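Side-chain contact in MaoC family protein (Mycobacterium tuberculosis H37Rv, PDB 3KHP), which probably dehydrates (3R)-3-hydroxyacyl thioesters, such as those of coenzyme A, to the corresponding enoyl thioesters: residues A[74-79]-A[233-238]. Numbering follows the deposited sequence.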
ATOM      1  N   LEU A  74      -8.519 -10.874   3.955  1.00 15.17           N
ATOM      2  CA  LEU A  74      -9.680 -10.308   4.639  1.00 15.44           C
ATOM      3  C   LEU A  74     -10.930 -10.401   3.755  1.00 16.05           C
ATOM      4  O   LEU A  74     -10.857 -10.282   2.517  1.00 15.87           O
ATOM      5  CB  LEU A  74      -9.422  -8.887   5.075  1.00 16.12           C
ATOM      6  CG  LEU A  74      -8.323  -8.744   6.117  1.00 15.30           C
ATOM      7  CD1 LEU A  74      -7.828  -7.320   6.166  1.00 12.02           C
ATOM      8  CD2 LEU A  74      -8.790  -9.237   7.431  1.00 12.93           C
ATOM      9  N   PRO A  75     -12.082 -10.692   4.363  1.00 17.28           N
ATOM     10  CA  PRO A  75     -13.259 -10.918   3.502  1.00 17.14           C
ATOM     11  C   PRO A  75     -13.737  -9.614   2.877  1.00 15.99           C
ATOM     12  O   PRO A  75     -14.311  -9.640   1.789  1.00 15.49           O
ATOM     13  CB  PRO A  75     -14.305 -11.529   4.448  1.00 17.30           C
ATOM     14  CG  PRO A  75     -13.865 -11.154   5.814  1.00 18.39           C
ATOM     15  CD  PRO A  75     -12.335 -11.095   5.752  1.00 17.76           C
ATOM     16  N   THR A  76     -13.446  -8.488   3.512  1.00 15.11           N
ATOM     17  CA  THR A  76     -13.765  -7.206   2.902  1.00 14.44           C
ATOM     18  C   THR A  76     -12.977  -6.953   1.634  1.00 14.87           C
ATOM     19  O   THR A  76     -13.292  -6.004   0.898  1.00 14.56           O
ATOM     20  CB  THR A  76     -13.532  -6.023   3.811  1.00 14.26           C
ATOM     21  OG1 THR A  76     -12.148  -5.931   4.128  1.00 14.66           O
ATOM     22  CG2 THR A  76     -14.401  -6.103   5.045  1.00 10.56           C
ATOM     23  N   TYR A  77     -11.973  -7.794   1.347  1.00 14.24           N
ATOM     24  CA  TYR A  77     -11.324  -7.739   0.030  1.00 13.92           C
ATOM     25  C   TYR A  77     -12.348  -7.970  -1.123  1.00 13.76           C
ATOM     26  O   TYR A  77     -12.066  -7.638  -2.258  1.00 14.15           O
ATOM     27  CB  TYR A  77     -10.129  -8.700  -0.056  1.00 13.40           C
ATOM     28  CG  TYR A  77      -9.285  -8.527  -1.292  1.00 11.55           C
ATOM     29  CD1 TYR A  77      -8.514  -7.375  -1.482  1.00 10.96           C
ATOM     30  CD2 TYR A  77      -9.300  -9.486  -2.304  1.00 11.74           C
ATOM     31  CE1 TYR A  77      -7.766  -7.187  -2.644  1.00 10.22           C
ATOM     32  CE2 TYR A  77      -8.561  -9.304  -3.493  1.00 13.46           C
ATOM     33  CZ  TYR A  77      -7.787  -8.155  -3.640  1.00 10.49           C
ATOM     34  OH  TYR A  77      -7.079  -7.979  -4.784  1.00 12.13           O
ATOM     35  N   ALA A  78     -13.534  -8.497  -0.840  1.00 14.02           N
ATOM     36  CA  ALA A  78     -14.561  -8.642  -1.897  1.00 14.74           C
ATOM     37  C   ALA A  78     -14.888  -7.303  -2.580  1.00 14.89           C
ATOM     38  O   ALA A  78     -15.222  -7.293  -3.737  1.00 14.87           O
ATOM     39  CB  ALA A  78     -15.816  -9.258  -1.372  1.00 14.74           C
ATOM     40  N   VAL A  79     -14.738  -6.190  -1.886  1.00 14.60           N
ATOM     41  CA  VAL A  79     -15.021  -4.904  -2.496  1.00 15.07           C
ATOM     42  C   VAL A  79     -14.024  -4.505  -3.572  1.00 15.97           C
ATOM     43  O   VAL A  79     -14.367  -3.711  -4.442  1.00 16.86           O
ATOM     44  CB  VAL A  79     -15.188  -3.779  -1.468  1.00 15.54           C
ATOM     45  CG1 VAL A  79     -16.310  -4.141  -0.446  1.00 11.37           C
ATOM     46  CG2 VAL A  79     -13.870  -3.427  -0.804  1.00 13.75           C
ATOM     47  N   CYS A 233     -12.062   1.926   3.378  1.00 14.86           N
ATOM     48  CA  CYS A 233     -10.948   1.632   4.254  1.00 14.63           C
ATOM     49  C   CYS A 233     -11.486   1.460   5.679  1.00 15.41           C
ATOM     50  O   CYS A 233     -11.202   0.459   6.327  1.00 16.24           O
ATOM     51  CB  CYS A 233      -9.891   2.704   4.189  1.00 13.96           C
ATOM     52  SG  CYS A 233      -8.505   2.374   5.274  1.00 13.05           S
ATOM     53  N   THR A 234     -12.290   2.421   6.130  1.00 14.79           N
ATOM     54  CA  THR A 234     -13.041   2.315   7.366  1.00 14.73           C
ATOM     55  C   THR A 234     -13.787   0.985   7.492  1.00 15.31           C
ATOM     56  O   THR A 234     -13.768   0.332   8.538  1.00 16.43           O
ATOM     57  CB  THR A 234     -14.051   3.476   7.479  1.00 14.26           C
ATOM     58  OG1 THR A 234     -13.341   4.718   7.442  1.00 13.84           O
ATOM     59  CG2 THR A 234     -14.807   3.437   8.727  1.00 11.84           C
ATOM     60  N   TYR A 235     -14.455   0.596   6.430  1.00 15.57           N
ATOM     61  CA  TYR A 235     -15.186  -0.656   6.375  1.00 15.93           C
ATOM     62  C   TYR A 235     -14.253  -1.874   6.544  1.00 16.30           C
ATOM     63  O   TYR A 235     -14.550  -2.783   7.297  1.00 16.25           O
ATOM     64  CB  TYR A 235     -15.885  -0.716   5.048  1.00 15.49           C
ATOM     65  CG  TYR A 235     -16.770  -1.882   4.742  1.00 15.36           C
ATOM     66  CD1 TYR A 235     -18.061  -1.971   5.281  1.00 15.42           C
ATOM     67  CD2 TYR A 235     -16.385  -2.827   3.803  1.00 13.93           C
ATOM     68  CE1 TYR A 235     -18.915  -3.017   4.932  1.00 13.18           C
ATOM     69  CE2 TYR A 235     -17.229  -3.867   3.455  1.00 14.59           C
ATOM     70  CZ  TYR A 235     -18.498  -3.945   4.015  1.00 14.53           C
ATOM     71  OH  TYR A 235     -19.362  -4.961   3.601  1.00 15.82           O
ATOM     72  N   GLY A 236     -13.112  -1.845   5.883  1.00 16.80           N
ATOM     73  CA  GLY A 236     -12.081  -2.870   6.092  1.00 17.15           C
ATOM     74  C   GLY A 236     -11.520  -2.899   7.513  1.00 16.79           C
ATOM     75  O   GLY A 236     -11.187  -3.964   8.022  1.00 16.91           O
ATOM     76  N   VAL A 237     -11.418  -1.737   8.154  1.00 16.71           N
ATOM     77  CA  VAL A 237     -10.905  -1.674   9.521  1.00 16.42           C
ATOM     78  C   VAL A 237     -11.924  -2.308  10.463  1.00 16.83           C
ATOM     79  O   VAL A 237     -11.574  -3.195  11.235  1.00 15.87           O
ATOM     80  CB  VAL A 237     -10.572  -0.254   9.995  1.00 16.75           C
ATOM     81  CG1 VAL A 237     -10.181  -0.296  11.443  1.00 14.85           C
ATOM     82  CG2 VAL A 237      -9.421   0.386   9.137  1.00 14.10           C
ATOM     83  N   ALA A 238     -13.187  -1.893  10.355  1.00 16.72           N
ATOM     84  CA  ALA A 238     -14.250  -2.537  11.120  1.00 16.80           C
ATOM     85  C   ALA A 238     -14.232  -4.039  10.819  1.00 16.61           C
ATOM     86  O   ALA A 238     -14.445  -4.845  11.711  1.00 16.01           O
ATOM     87  CB  ALA A 238     -15.618  -1.949  10.815  1.00 16.21           C
TER
HETATM   88  O   HOH W   1     -11.197  -6.225   6.728  1.00 17.60           O
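Two first torsions bring Thr-76 and Tyr-235 together, and they illustrate how one short threonine can serve an apolar and a polar neighbour at once. The chi1 of 64° places OG1 of Thr-76 between its backbone N and carbonyl carbon and swings CG2 to a position opposite the carbonyl carbon. In Tyr-235 the ring carbon CG lies opposite the backbone N, chi1 -177°, which carries the ring alongside segment 74-79. The methyl CG2 of Thr-76 then meets ring atom CE2 of Tyr-235 at 3.9 Å, the two side chains running past each other in opposite senses. CG1 of Val-79, one short turn further on, approaches the same CE2 of Tyr-235 at 4.0 Å, so two methyl groups meet the same ring atom, both approaching obliquely.

The setting is the double hot dog fold of the MaoC and hydratase 2 family, in which a long helix is embraced by a curved antiparallel sheet. Helix 231-245, in the MaoC-like part, carries Tyr-235, while segment 74-79, a 3-10 turn leading into helix 78-81, belongs to the N-terminal hydratase 2 part; the contact therefore joins the two halves. Strand 103-108 backs it, Gln-104 and Ile-106 touching both Val-79 and Tyr-235, and the tyrosine hydroxyl is hydrogen-bonded to Ile-257 O.

At Gly-236, which has no side chain, the backbones come near: the CA atoms of Thr-76 and Gly-236 are 5.6 Å apart, and OG1 of Thr-76 lies 3.6 Å from CA of Gly-236. A water bridges the two segments here, 2.8 Å from Thr-76 OG1 and donating to Gly-236 O at 2.6 Å. The threonine hydroxyl also hydrogen-bonds to the hydroxyl of Tyr-48, a residue whose ring meets that of Tyr-77 edge-to-face.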